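Local coordinates for mutual gliding-motility protein MglA (Myxococcus xanthus DK 1622, PDB 6H17), which binds and hydrolyses GTP as a small Ras-like GTPase, acting as the intracellular switch that coordinates both gliding motilities and sets the direction of movement, at residues L64-R68 with L188-K192; K90-V96 with N123-Y129; V137-R143 with P164-A170. All blocks are in the same frame, centred on the assembly; numbering follows the deposited sequence. Where two conformers were deposited one is given.

Contact 1: residues L64-R68 with L188-K192; sequences LGEIR and LTELK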
# COMPACT_ATOMS: atom_id res chain seq x y z
N LEU A 64 -10.71 4.25 -9.67
CA LEU A 64 -10.40 5.51 -9.02
C LEU A 64 -10.44 6.55 -10.15
O LEU A 64 -11.45 6.64 -10.84
CB LEU A 64 -9.14 5.39 -8.17
CG LEU A 64 -9.22 4.31 -7.07
CD1 LEU A 64 -7.89 3.96 -6.44
CD2 LEU A 64 -10.20 4.77 -5.98
N GLY A 65 -9.39 7.30 -10.36
CA GLY A 65 -9.39 8.28 -11.42
C GLY A 65 -9.26 7.68 -12.80
O GLY A 65 -9.02 6.49 -13.01
N GLU A 66 -9.38 8.56 -13.77
CA GLU A 66 -9.44 8.20 -15.18
C GLU A 66 -8.31 8.84 -15.95
O GLU A 66 -7.86 9.94 -15.63
CB GLU A 66 -10.78 8.73 -15.69
CG GLU A 66 -11.33 8.19 -16.97
CD GLU A 66 -12.74 8.71 -17.19
OE1 GLU A 66 -13.62 7.90 -17.55
OE2 GLU A 66 -12.97 9.93 -16.97
N ILE A 67 -7.81 8.10 -16.95
CA ILE A 67 -6.97 8.60 -18.04
C ILE A 67 -7.87 8.64 -19.27
O ILE A 67 -8.45 7.61 -19.65
CB ILE A 67 -5.79 7.65 -18.28
CG1 ILE A 67 -4.96 7.46 -17.00
CG2 ILE A 67 -4.94 8.15 -19.43
CD1 ILE A 67 -4.33 8.72 -16.52
N ARG A 68 -7.99 9.81 -19.91
CA ARG A 68 -8.90 9.97 -21.03
C ARG A 68 -8.59 8.94 -22.10
O ARG A 68 -7.44 8.77 -22.50
CB ARG A 68 -8.75 11.38 -21.60
CG ARG A 68 -9.40 11.58 -22.95
CD ARG A 68 -10.80 12.09 -22.84
NE ARG A 68 -10.97 13.24 -23.72
CZ ARG A 68 -11.10 14.50 -23.31
NH1 ARG A 68 -11.23 15.47 -24.20
NH2 ARG A 68 -11.11 14.80 -22.02
N LEU A 188 -1.56 8.05 -11.28
CA LEU A 188 -2.19 8.57 -12.49
C LEU A 188 -1.34 9.66 -13.13
O LEU A 188 -1.24 9.74 -14.36
CB LEU A 188 -3.58 9.09 -12.17
CG LEU A 188 -4.66 8.04 -11.94
CD1 LEU A 188 -5.88 8.71 -11.33
CD2 LEU A 188 -5.05 7.33 -13.21
N THR A 189 -0.76 10.54 -12.32
CA THR A 189 0.09 11.60 -12.86
C THR A 189 1.25 11.00 -13.64
O THR A 189 1.61 11.49 -14.72
CB THR A 189 0.57 12.50 -11.73
OG1 THR A 189 -0.55 13.20 -11.17
CG2 THR A 189 1.60 13.51 -12.25
N GLU A 190 1.84 9.91 -13.12
CA GLU A 190 2.94 9.26 -13.84
C GLU A 190 2.46 8.64 -15.14
O GLU A 190 3.13 8.77 -16.18
CB GLU A 190 3.61 8.21 -12.95
CG GLU A 190 4.43 8.80 -11.81
CD GLU A 190 5.36 9.91 -12.27
OE1 GLU A 190 6.21 9.64 -13.15
OE2 GLU A 190 5.24 11.05 -11.77
N LEU A 191 1.30 7.99 -15.13
CA LEU A 191 0.74 7.45 -16.37
C LEU A 191 0.59 8.53 -17.42
O LEU A 191 0.96 8.34 -18.59
CB LEU A 191 -0.63 6.83 -16.09
CG LEU A 191 -0.61 5.46 -15.43
CD1 LEU A 191 -2.03 5.09 -15.05
CD2 LEU A 191 0.00 4.43 -16.36
N LYS A 192 0.04 9.68 -17.04
CA LYS A 192 -0.16 10.75 -18.00
C LYS A 192 1.16 11.30 -18.54
O LYS A 192 1.17 11.89 -19.62
CB LYS A 192 -0.99 11.87 -17.38
CG LYS A 192 -2.39 11.41 -16.99
CD LYS A 192 -3.34 12.58 -16.77
CE LYS A 192 -3.53 12.91 -15.30
NZ LYS A 192 -4.96 13.23 -15.00
O HOH W 1 -6.89 11.49 -13.32
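Leu-188 and Ile-67 form the apolar part of this surface contact, between the loop that joins strands 52-62 and 71-78 and the C-terminal helix 176-193. Their side chains run antiparallel alongside each other, with Leu-188 CD2 lying 3.7 Å from Ile-67 CD1. The other methyl of the leucine, CD1, rests on the backbone of Gly-65, 3.5 Å from its CA; a beta carbon on Gly-65 would collide with that methyl, so the close approach depends on the missing side chain. Leu-188 also touches Phe-74 of strand 71-78, tying the helix to the sheet. In Ile-67, chi1 (-57°) and chi2 (-63°) bring CD1 to the side of the helix, between Leu-188 and Lys-192. There Ile-67 CD1 is pressed to 3.3 Å from Lys-192 CG, closer than usual for two carbons, and packs more loosely on Leu-191 CB. An alanine at Leu-188 would remove both methyls and would probably leave Gly-65 CA and one flank of Ile-67 without their packing partner.

The polar link is indirect. One water donates to Glu-66 O (2.9 Å) and accepts from Lys-192 NZ (3.1 Å). Shape fit and dispersion therefore carry this surface contact, and the water-mediated link probably adds little directionality.

Contact 2: residues K90-V96 with N123-Y129; sequences KLILKGV and NLAEQGY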
# COMPACT_ATOMS: atom_id res chain seq x y z
N LYS A 90 8.48 -10.21 -1.96
CA LYS A 90 9.15 -9.97 -3.23
C LYS A 90 8.28 -10.37 -4.41
O LYS A 90 8.27 -9.68 -5.43
CB LYS A 90 10.50 -10.70 -3.23
CG LYS A 90 11.46 -10.05 -2.25
CD LYS A 90 12.60 -10.94 -1.83
CE LYS A 90 13.54 -11.18 -2.97
NZ LYS A 90 14.16 -9.90 -3.43
N LEU A 91 7.55 -11.48 -4.31
CA LEU A 91 6.65 -11.86 -5.39
C LEU A 91 5.60 -10.78 -5.61
O LEU A 91 5.33 -10.37 -6.75
CB LEU A 91 5.98 -13.19 -5.06
CG LEU A 91 6.87 -14.43 -5.04
CD1 LEU A 91 6.05 -15.68 -4.73
CD2 LEU A 91 7.62 -14.60 -6.35
N ILE A 92 5.00 -10.28 -4.53
CA ILE A 92 3.89 -9.35 -4.64
C ILE A 92 4.35 -8.00 -5.18
O ILE A 92 3.59 -7.30 -5.87
CB ILE A 92 3.16 -9.24 -3.28
CG1 ILE A 92 2.55 -10.60 -2.91
CG2 ILE A 92 2.11 -8.13 -3.31
CD1 ILE A 92 2.25 -10.77 -1.44
N LEU A 93 5.58 -7.59 -4.88
CA LEU A 93 6.06 -6.29 -5.32
C LEU A 93 6.32 -6.22 -6.82
O LEU A 93 6.46 -5.11 -7.35
CB LEU A 93 7.35 -5.90 -4.59
CG LEU A 93 7.22 -5.24 -3.23
CD1 LEU A 93 8.61 -5.16 -2.59
CD2 LEU A 93 6.58 -3.87 -3.33
N LYS A 94 6.40 -7.35 -7.51
CA LYS A 94 6.69 -7.29 -8.94
C LYS A 94 5.64 -6.45 -9.66
O LYS A 94 4.44 -6.62 -9.44
CB LYS A 94 6.69 -8.71 -9.53
CG LYS A 94 7.90 -9.52 -9.12
CD LYS A 94 7.86 -10.92 -9.71
CE LYS A 94 9.09 -11.71 -9.32
NZ LYS A 94 9.12 -13.07 -9.92
N GLY A 95 6.10 -5.53 -10.51
CA GLY A 95 5.20 -4.71 -11.29
C GLY A 95 4.49 -3.61 -10.53
O GLY A 95 3.55 -3.02 -11.06
N VAL A 96 4.91 -3.30 -9.31
CA VAL A 96 4.20 -2.29 -8.52
C VAL A 96 4.31 -0.92 -9.19
O VAL A 96 5.36 -0.54 -9.72
CB VAL A 96 4.74 -2.27 -7.08
CG1 VAL A 96 6.23 -1.88 -7.05
CG2 VAL A 96 3.92 -1.31 -6.22
N ASN A 123 13.99 -4.44 -1.42
CA ASN A 123 13.26 -5.28 -2.36
C ASN A 123 12.96 -4.53 -3.64
O ASN A 123 13.01 -5.12 -4.73
CB ASN A 123 11.99 -5.83 -1.71
CG ASN A 123 12.29 -7.00 -0.81
OD1 ASN A 123 13.37 -7.60 -0.86
ND2 ASN A 123 11.34 -7.35 0.04
N LEU A 124 12.63 -3.23 -3.54
CA LEU A 124 12.48 -2.44 -4.76
C LEU A 124 13.78 -2.41 -5.55
O LEU A 124 13.76 -2.60 -6.77
CB LEU A 124 11.97 -1.04 -4.44
CG LEU A 124 10.51 -0.99 -3.97
CD1 LEU A 124 10.18 0.38 -3.45
CD2 LEU A 124 9.56 -1.35 -5.11
N ALA A 125 14.92 -2.22 -4.88
CA ALA A 125 16.20 -2.22 -5.60
C ALA A 125 16.47 -3.58 -6.23
O ALA A 125 17.05 -3.65 -7.33
CB ALA A 125 17.33 -1.85 -4.63
N GLU A 126 16.11 -4.67 -5.57
CA GLU A 126 16.35 -6.01 -6.10
C GLU A 126 15.45 -6.40 -7.26
O GLU A 126 15.63 -7.52 -7.79
CB GLU A 126 16.23 -7.05 -5.00
CG GLU A 126 17.36 -6.88 -4.03
CD GLU A 126 17.27 -7.76 -2.81
OE1 GLU A 126 18.24 -7.83 -2.06
OE2 GLU A 126 16.18 -8.36 -2.59
N GLN A 127 14.48 -5.57 -7.65
CA GLN A 127 13.74 -5.77 -8.89
C GLN A 127 13.95 -4.60 -9.83
O GLN A 127 13.21 -4.47 -10.82
CB GLN A 127 12.27 -6.06 -8.61
CG GLN A 127 11.52 -4.92 -8.00
CD GLN A 127 10.03 -5.20 -7.84
OE1 GLN A 127 9.63 -6.30 -7.47
NE2 GLN A 127 9.21 -4.20 -8.12
N GLY A 128 14.95 -3.76 -9.57
CA GLY A 128 15.31 -2.68 -10.46
C GLY A 128 14.58 -1.38 -10.24
O GLY A 128 14.68 -0.48 -11.08
N TYR A 129 13.83 -1.25 -9.15
CA TYR A 129 13.08 -0.04 -8.85
C TYR A 129 13.85 0.77 -7.81
O TYR A 129 14.86 0.32 -7.26
CB TYR A 129 11.69 -0.42 -8.32
CG TYR A 129 10.73 -1.06 -9.33
CD1 TYR A 129 11.17 -2.00 -10.26
CD2 TYR A 129 9.38 -0.75 -9.32
CE1 TYR A 129 10.29 -2.58 -11.17
CE2 TYR A 129 8.50 -1.32 -10.21
CZ TYR A 129 8.94 -2.24 -11.13
OH TYR A 129 8.05 -2.80 -12.02
O HOH W 2 12.57 -7.86 -4.82
O HOH W 3 10.43 -8.55 -6.48
O HOH W 4 5.77 -1.15 -12.66
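Gln-127 reaches across to the C-terminal end of helix 86-93 with its amide. Gln-127 NE2 donates to Leu-93 O (3.0 Å, 158° at the hydrogen); the oxygen lies in the amide plane of the glutamine, but the donor stands well above the carbonyl plane. Val-96 N, closing the type II turn from Leu-93 to Val-96, reaches the same oxygen from the opposite face. Leu-93 O is therefore gripped by two N-H groups, one from each face of its plane. CG of Gln-127 sits between backbone N and carbonyl carbon (chi1 65°), and the extended chain beyond it carries the amide to this turn. A water 2.6 Å from Gln-127 OE1 donates to it and also to Lys-90 O.

Gln-127 NE2 also lies 3.4 Å above the centre of the Tyr-129 ring. The edge of that ring is turned to Val-96, with Tyr-129 CE2 3.3 Å from Val-96 O, and a water joins this oxygen to Tyr-129 OH. The Val-96 and Leu-124 side chains cross at about a right angle, with CG1 against CD2.

At the other end Lys-90 crosses Asn-123 nearly perpendicularly, CG against the amide. The lysine chain then folds back at its last two torsions, and NZ lies 2.7 Å from Glu-126 OE2 in a salt bridge, approaching that oxygen nearly end-on. Leu-93 CD1 packs on Asn-123 CB, while ND2 of that asparagine bonds to Tyr-18 and Asp-86.

Gly-128, with positive phi, is the C' residue of the Schellman motif ending helix 110-125. Leu-93 and Val-96 both touch Val-16 of strand 10-18, which sets the two helix ends against the sheet. Between them the Gln-127 amide is fixed in its rotation by Leu-93 O, its water and the Tyr-129 ring face.

Contact 3: residues V137-R143 with P164-A170; sequences VIQYNKR and PEYQAVA. With GSP (5'-guanosine-diphosphate-monothiophosphate), chain C.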
# COMPACT_ATOMS: atom_id res chain seq x y z
N VAL A 137 3.41 6.84 -0.48
CA VAL A 137 2.76 7.55 0.61
C VAL A 137 2.96 6.74 1.87
O VAL A 137 2.97 5.51 1.83
CB VAL A 137 1.26 7.74 0.32
CG1 VAL A 137 0.51 8.35 1.51
CG2 VAL A 137 1.06 8.57 -0.96
N ILE A 138 3.14 7.42 2.99
CA ILE A 138 3.29 6.76 4.28
C ILE A 138 2.09 7.05 5.17
O ILE A 138 1.58 8.19 5.21
CB ILE A 138 4.62 7.14 4.97
CG1 ILE A 138 4.84 6.23 6.20
CG2 ILE A 138 4.69 8.60 5.35
CD1 ILE A 138 6.32 6.15 6.64
N GLN A 139 1.64 6.03 5.88
CA GLN A 139 0.52 6.12 6.80
C GLN A 139 0.99 5.80 8.21
O GLN A 139 1.61 4.75 8.43
CB GLN A 139 -0.56 5.13 6.38
CG GLN A 139 -1.81 5.20 7.23
CD GLN A 139 -2.81 4.14 6.88
OE1 GLN A 139 -2.82 3.06 7.48
NE2 GLN A 139 -3.67 4.43 5.90
N TYR A 140 0.69 6.67 9.15
CA TYR A 140 0.97 6.44 10.56
C TYR A 140 -0.31 5.90 11.18
O TYR A 140 -1.18 6.66 11.59
CB TYR A 140 1.45 7.71 11.25
CG TYR A 140 2.59 8.42 10.57
CD1 TYR A 140 3.66 7.72 9.99
CD2 TYR A 140 2.61 9.81 10.47
CE1 TYR A 140 4.71 8.40 9.36
CE2 TYR A 140 3.64 10.48 9.85
CZ TYR A 140 4.68 9.76 9.30
OH TYR A 140 5.73 10.41 8.66
N ASN A 141 -0.42 4.58 11.23
CA ASN A 141 -1.65 3.92 11.66
C ASN A 141 -1.63 3.69 13.17
O ASN A 141 -0.61 3.83 13.85
CB ASN A 141 -1.83 2.61 10.88
CG ASN A 141 -3.20 2.02 11.04
OD1 ASN A 141 -4.20 2.74 11.10
ND2 ASN A 141 -3.27 0.70 11.13
N LYS A 142 -2.80 3.35 13.69
CA LYS A 142 -2.99 3.09 15.13
C LYS A 142 -2.81 4.34 15.98
O LYS A 142 -2.33 4.28 17.12
CB LYS A 142 -2.15 1.91 15.66
CG LYS A 142 -2.15 0.70 14.73
CD LYS A 142 -1.89 -0.60 15.48
CE LYS A 142 -1.86 -1.77 14.52
NZ LYS A 142 -1.37 -3.01 15.22
N ARG A 143 -3.29 5.49 15.48
CA ARG A 143 -3.21 6.73 16.23
C ARG A 143 -4.08 6.72 17.48
O ARG A 143 -3.89 7.57 18.35
CB ARG A 143 -3.62 7.93 15.37
CG ARG A 143 -2.79 8.14 14.11
CD ARG A 143 -1.30 8.19 14.37
NE ARG A 143 -0.98 9.13 15.44
CZ ARG A 143 0.14 9.12 16.14
NH1 ARG A 143 1.10 8.26 15.85
NH2 ARG A 143 0.32 10.01 17.10
N PRO A 164 4.24 12.36 1.04
CA PRO A 164 2.92 12.56 1.66
C PRO A 164 2.71 11.58 2.80
O PRO A 164 3.01 10.38 2.68
CB PRO A 164 1.94 12.32 0.51
CG PRO A 164 2.75 12.67 -0.71
CD PRO A 164 4.14 12.18 -0.42
N GLU A 165 2.16 12.08 3.91
CA GLU A 165 1.96 11.28 5.12
C GLU A 165 0.56 11.52 5.66
O GLU A 165 0.03 12.63 5.58
CB GLU A 165 2.99 11.61 6.20
CG GLU A 165 2.99 13.07 6.63
CD GLU A 165 3.97 13.36 7.75
OE1 GLU A 165 5.11 12.85 7.72
OE2 GLU A 165 3.59 14.08 8.69
N TYR A 166 -0.05 10.46 6.20
CA TYR A 166 -1.41 10.52 6.72
C TYR A 166 -1.50 9.78 8.04
O TYR A 166 -1.07 8.63 8.15
CB TYR A 166 -2.41 9.91 5.71
CG TYR A 166 -2.49 10.76 4.48
CD1 TYR A 166 -3.36 11.83 4.43
CD2 TYR A 166 -1.65 10.54 3.41
CE1 TYR A 166 -3.42 12.65 3.32
CE2 TYR A 166 -1.69 11.36 2.30
CZ TYR A 166 -2.57 12.40 2.27
OH TYR A 166 -2.62 13.22 1.14
N GLN A 167 -2.10 10.42 9.03
CA GLN A 167 -2.51 9.75 10.26
C GLN A 167 -3.69 8.84 9.98
O GLN A 167 -4.60 9.23 9.23
CB GLN A 167 -2.97 10.78 11.29
CG GLN A 167 -1.88 11.58 11.91
CD GLN A 167 -2.39 12.28 13.16
OE1 GLN A 167 -2.79 11.64 14.13
NE2 GLN A 167 -2.41 13.60 13.11
N ALA A 168 -3.71 7.67 10.60
CA ALA A 168 -4.81 6.74 10.38
C ALA A 168 -5.21 5.97 11.63
O ALA A 168 -4.40 5.75 12.54
CB ALA A 168 -4.50 5.75 9.27
N VAL A 169 -6.48 5.56 11.62
CA VAL A 169 -7.02 4.55 12.53
C VAL A 169 -7.79 3.61 11.60
O VAL A 169 -8.98 3.82 11.33
CB VAL A 169 -7.93 5.13 13.62
CG1 VAL A 169 -8.38 4.03 14.56
CG2 VAL A 169 -7.22 6.21 14.39
N ALA A 170 -7.10 2.61 11.06
CA ALA A 170 -7.69 1.89 9.93
C ALA A 170 -9.04 1.25 10.24
O ALA A 170 -9.92 1.29 9.35
CB ALA A 170 -6.68 0.88 9.37
PG GSP C . 0.05 -9.12 8.36
O3B GSP C . -0.75 -7.91 9.16
S1G GSP C . 0.65 -10.29 9.70
O2G GSP C . -0.98 -9.70 7.37
O3G GSP C . 1.17 -8.43 7.59
PB GSP C . -1.63 -6.70 8.64
O1B GSP C . -0.79 -5.50 8.43
O2B GSP C . -2.48 -7.11 7.50
PA GSP C . -4.11 -6.39 10.11
O1A GSP C . -4.69 -5.38 9.23
O2A GSP C . -4.63 -7.76 10.03
O3A GSP C . -2.53 -6.42 9.95
O5' GSP C . -4.23 -5.81 11.59
C5' GSP C . -3.69 -6.53 12.69
C4' GSP C . -4.45 -6.19 13.96
O4' GSP C . -4.29 -4.78 14.25
C3' GSP C . -5.93 -6.44 13.84
O3' GSP C . -6.43 -6.95 15.06
C2' GSP C . -6.55 -5.07 13.57
O2' GSP C . -7.87 -4.91 13.98
C1' GSP C . -5.57 -4.19 14.36
N9 GSP C . -5.50 -2.80 13.90
C8 GSP C . -5.28 -2.40 12.62
N7 GSP C . -5.28 -1.05 12.56
C5 GSP C . -5.51 -0.60 13.84
C6 GSP C . -5.63 0.68 14.38
O6 GSP C . -5.53 1.75 13.73
N1 GSP C . -5.89 0.74 15.71
C2 GSP C . -6.00 -0.38 16.50
N2 GSP C . -6.23 -0.22 17.79
N3 GSP C . -5.89 -1.63 16.00
C4 GSP C . -5.65 -1.70 14.68
O HOH W 5 -2.43 11.33 16.74
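Val-137 to Asn-141 and Glu-165 to Gln-167 run as neighbouring parallel strands, their short axes 4.6 Å apart and 20° askew, in the beta-alpha-beta unit completed by helix 151-158. The ladder starts with Ile-138 N to Pro-164 O and Tyr-166 N to Ile-138 O. Tyr-140 continues it, its N donating to Tyr-166 O (2.8 Å) and its O accepting from Ala-168 N. Beyond the strands Arg-143 N closes on Ala-168 O at 3.2 Å.

On the face of Ile-138, Tyr-140 and Glu-165, Tyr-140 OH donates to Glu-165 OE1 (2.7 Å) from above the carboxylate plane, which stands 77° from the ring. Glu-165 OE2 has a salt bridge to Arg-155. On the side of Gln-139 and Tyr-166, Val-137 CG1 meets the ring edge 3.6 Å from Tyr-166 CD2. Ala-168 CB packs against the Gln-139 amide, which bonds to Asn-28 and Thr-179.

Asn-141 belongs to the NKxD guanine-recognition motif. With CG anti to the backbone N (chi1 -167°), ND2 donates to guanine N7 (3.0 Å) and to Cys-23 O, while OD1 accepts from Ala-170 N (2.9 Å) on an in-plane lone pair. Ala-170 N also bonds weakly to guanine O6. The Lys-142 chain runs along the base, its NZ salt-bridged to Asp-104. Asn-141 thus reads the base and helps fix the loop facing O6, consistent with guanine selection.

Contact 3 alone touches the nucleotide, at its guanine end; the magnesium ion is about 11 Å from the side chain of Lys-142. Contact 2 lies across the centre of the chain, its centre 23 Å from that of contact 3. Its Asn-123 side chain is about 13 Å from the nucleotide, and the Leu-93 side chain is about 5 Å from that of Val-79 in a predicted GTP-binding segment. Contact 1 is remote from the annotated sites, its centre 22 Å from that of contact 2 and 24 Å from that of contact 3. Along the chain it encloses both, which follow in series, and helix 176-193, on which 188-192 lies, comes next after strand 165-167 of contact 3.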